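Local coordinates for diaminopropionate ammonia-lyase (Escherichia coli, PDB 4D9I), which uses pyridoxal 5'-phosphate to eliminate ammonia from both the L- and D-isomers of 2,3-diaminopropionate, giving pyruvate, at residues Y93-I97 with E98-F102. Numbering follows the deposited sequence.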
ATOM      1  N   TYR B  93     -10.512 -45.194 -11.340  1.00 40.26           N
ATOM      2  CA  TYR B  93     -10.054 -46.285 -10.480  1.00 42.51           C
ATOM      3  C   TYR B  93     -11.177 -46.982  -9.705  1.00 44.08           C
ATOM      4  O   TYR B  93     -10.904 -47.857  -8.890  1.00 46.34           O
ATOM      5  CB  TYR B  93      -8.965 -45.816  -9.499  1.00 42.45           C
ATOM      6  CG  TYR B  93      -7.677 -45.336 -10.133  1.00 42.23           C
ATOM      7  CD1 TYR B  93      -7.371 -45.624 -11.469  1.00 42.98           C
ATOM      8  CD2 TYR B  93      -6.744 -44.625  -9.386  1.00 41.97           C
ATOM      9  CE1 TYR B  93      -6.189 -45.184 -12.043  1.00 43.23           C
ATOM     10  CE2 TYR B  93      -5.559 -44.178  -9.944  1.00 42.00           C
ATOM     11  CZ  TYR B  93      -5.283 -44.457 -11.271  1.00 43.05           C
ATOM     12  OH  TYR B  93      -4.095 -44.019 -11.825  1.00 43.86           O
ATOM     13  N   HIS B  94     -12.427 -46.606  -9.973  1.00 43.41           N
ATOM     14  CA  HIS B  94     -13.597 -47.184  -9.302  1.00 45.40           C
ATOM     15  C   HIS B  94     -13.524 -46.998  -7.810  1.00 45.88           C
ATOM     16  O   HIS B  94     -13.735 -47.931  -7.035  1.00 48.28           O
ATOM     17  CB  HIS B  94     -13.805 -48.664  -9.691  1.00 48.73           C
ATOM     18  CG  HIS B  94     -14.162 -48.874 -11.149  1.00 49.11           C
ATOM     19  ND1 HIS B  94     -15.032 -48.084 -11.805  1.00 48.19           N
ATOM     20  CD2 HIS B  94     -13.750 -49.847 -12.065  1.00 51.18           C
ATOM     21  CE1 HIS B  94     -15.163 -48.514 -13.077  1.00 49.21           C
ATOM     22  NE2 HIS B  94     -14.381 -49.596 -13.233  1.00 50.95           N
ATOM     23  N   LEU B  95     -13.214 -45.773  -7.404  1.00 43.50           N
ATOM     24  CA  LEU B  95     -13.053 -45.436  -6.005  1.00 44.21           C
ATOM     25  C   LEU B  95     -14.179 -44.519  -5.567  1.00 43.45           C
ATOM     26  O   LEU B  95     -14.784 -43.841  -6.399  1.00 42.09           O
ATOM     27  CB  LEU B  95     -11.710 -44.731  -5.787  1.00 42.61           C
ATOM     28  CG  LEU B  95     -10.418 -45.485  -6.121  1.00 43.87           C
ATOM     29  CD1 LEU B  95      -9.232 -44.536  -6.022  1.00 42.64           C
ATOM     30  CD2 LEU B  95     -10.221 -46.687  -5.209  1.00 47.37           C
ATOM     31  N   ASP B  96     -14.444 -44.498  -4.262  1.00 44.87           N
ATOM     32  CA  ASP B  96     -15.428 -43.603  -3.676  1.00 44.70           C
ATOM     33  C   ASP B  96     -14.703 -42.427  -3.008  1.00 42.84           C
ATOM     34  O   ASP B  96     -14.129 -42.575  -1.919  1.00 44.01           O
ATOM     35  CB  ASP B  96     -16.309 -44.354  -2.669  1.00 48.49           C
ATOM     36  CG  ASP B  96     -17.438 -43.492  -2.102  1.00 49.14           C
ATOM     37  OD1 ASP B  96     -18.392 -44.060  -1.560  1.00 52.74           O
ATOM     38  OD2 ASP B  96     -17.393 -42.252  -2.188  1.00 47.28           O
ATOM     39  N   ILE B  97     -14.743 -41.273  -3.676  1.00 39.85           N
ATOM     40  CA  ILE B  97     -14.061 -40.047  -3.234  1.00 38.25           C
ATOM     41  C   ILE B  97     -14.493 -39.585  -1.829  1.00 40.04           C
ATOM     42  O   ILE B  97     -13.708 -38.985  -1.103  1.00 39.71           O
ATOM     43  CB  ILE B  97     -14.248 -38.896  -4.260  1.00 35.29           C
ATOM     44  CG1 ILE B  97     -13.361 -37.682  -3.907  1.00 33.18           C
ATOM     45  CG2 ILE B  97     -15.721 -38.507  -4.392  1.00 35.68           C
ATOM     46  CD1 ILE B  97     -13.312 -36.611  -4.991  1.00 30.68           C
ATOM     47  N   GLU B  98     -15.737 -39.881  -1.462  1.00 42.81           N
ATOM     48  CA  GLU B  98     -16.308 -39.471  -0.180  1.00 45.27           C
ATOM     49  C   GLU B  98     -15.758 -40.243   1.018  1.00 47.78           C
ATOM     50  O   GLU B  98     -15.820 -39.765   2.146  1.00 48.89           O
ATOM     51  CB  GLU B  98     -17.819 -39.659  -0.212  1.00 48.46           C
ATOM     52  CG  GLU B  98     -18.543 -38.762  -1.197  1.00 48.17           C
ATOM     53  CD  GLU B  98     -20.041 -38.805  -0.992  1.00 51.82           C
ATOM     54  OE1 GLU B  98     -20.470 -39.010   0.165  1.00 55.85           O
ATOM     55  OE2 GLU B  98     -20.793 -38.644  -1.978  1.00 52.42           O
ATOM     56  N   THR B  99     -15.249 -41.448   0.781  1.00 48.61           N
ATOM     57  CA  THR B  99     -14.823 -42.304   1.880  1.00 51.89           C
ATOM     58  C   THR B  99     -13.332 -42.630   1.852  1.00 51.72           C
ATOM     59  O   THR B  99     -12.919 -43.690   2.311  1.00 55.05           O
ATOM     60  CB  THR B  99     -15.629 -43.623   1.910  1.00 55.09           C
ATOM     61  OG1 THR B  99     -15.450 -44.317   0.670  1.00 53.80           O
ATOM     62  CG2 THR B  99     -17.104 -43.341   2.121  1.00 56.32           C
ATOM     63  N   LEU B 100     -12.520 -41.732   1.312  1.00 48.62           N
ATOM     64  CA  LEU B 100     -11.077 -41.941   1.330  1.00 48.89           C
ATOM     65  C   LEU B 100     -10.332 -40.636   1.587  1.00 46.98           C
ATOM     66  O   LEU B 100     -10.911 -39.555   1.491  1.00 44.75           O
ATOM     67  CB  LEU B 100     -10.601 -42.630   0.038  1.00 47.90           C
ATOM     68  CG  LEU B 100     -10.994 -42.011  -1.308  1.00 44.65           C
ATOM     69  CD1 LEU B 100     -10.335 -40.657  -1.540  1.00 41.52           C
ATOM     70  CD2 LEU B 100     -10.653 -42.976  -2.436  1.00 44.65           C
ATOM     71  N   SER B 101      -9.051 -40.740   1.925  1.00 48.33           N
ATOM     72  CA  SER B 101      -8.214 -39.554   2.112  1.00 47.00           C
ATOM     73  C   SER B 101      -7.506 -39.190   0.811  1.00 44.33           C
ATOM     74  O   SER B 101      -7.323 -40.037  -0.061  1.00 44.81           O
ATOM     75  CB  SER B 101      -7.184 -39.795   3.223  1.00 50.44           C
ATOM     76  OG  SER B 101      -6.382 -40.940   2.956  1.00 52.74           O
ATOM     77  N   PHE B 102      -7.092 -37.936   0.707  1.00 42.29           N
ATOM     78  CA  PHE B 102      -6.303 -37.428  -0.411  1.00 40.38           C
ATOM     79  C   PHE B 102      -4.967 -38.155  -0.496  1.00 42.73           C
ATOM     80  O   PHE B 102      -4.486 -38.427  -1.597  1.00 42.06           O
ATOM     81  CB  PHE B 102      -6.075 -35.923  -0.229  1.00 38.68           C
ATOM     82  CG  PHE B 102      -5.553 -35.224  -1.454  1.00 36.54           C
ATOM     83  CD1 PHE B 102      -4.219 -34.819  -1.525  1.00 37.14           C
ATOM     84  CD2 PHE B 102      -6.392 -34.937  -2.524  1.00 34.00           C
ATOM     85  CE1 PHE B 102      -3.740 -34.152  -2.652  1.00 35.27           C
ATOM     86  CE2 PHE B 102      -5.914 -34.275  -3.653  1.00 32.54           C
ATOM     87  CZ  PHE B 102      -4.589 -33.873  -3.711  1.00 32.75           C
TER
HETATM   88  O   HOH W   1     -18.050 -46.381  -0.170  1.00 37.89           O
HETATM   89  O   HOH W   2     -19.919 -41.089  -3.396  1.00 42.32           O
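OG1 of T99 stands over one face of the D96 carboxylate, 3.5 Å from D96 CG. From that same face the backbone N-H of E98 comes to OD2 of D96, on the anti side of the oxygen and tilted 31° out of the carboxylate plane, with E98 N 3.0 Å from D96 OD2. D96 has CG anti to its own backbone N (chi1 -175°), which swings the acid forward over the turn it starts. A water donates to its other oxygen, OD1; a second, on the opposite face, donates to OD2 and, weakly, to OE2 of E98. The two carboxylates stand nearly perpendicular, and OD2 of D96 lies 5.0 Å from OE2 of E98, so the water between them probably eases the like charges.

The backbone closes the same turn: T99 N donates to D96 O at 3.1 Å. With a side-chain acceptor on residue i bonded to N of i+2 and its carbonyl to N of i+3, this is an Asx-turn built into a beta-turn. The T99 side chain crosses that of D96 at about a right angle, OG1 of T99 3.4 Å from CB of D96.

L100 turns its side chain back to the turn, CG lying between its own backbone N and carbonyl carbon (chi1 53°). That sets L100 CG 3.2 Å from D96 O, CD1 beside I97 O, and CD2 across from CB of L95 at 3.9 Å. With only an alanine here, L95 would probably lose its apolar partner within the loop and the D96 carbonyl would be less covered.

The turn lies at the surface, away from the cofactor lysine K77 and from D120, in the loop between helices 81-93 and 102-106. The first ends in a Schellman motif at H94; S101 is the N-cap of the second, its OG capping H104 N. L95 and L100 both touch L105 of the second helix, while I97 packs against A86, Q87 and C90 of the first and F35 of helix 26-36.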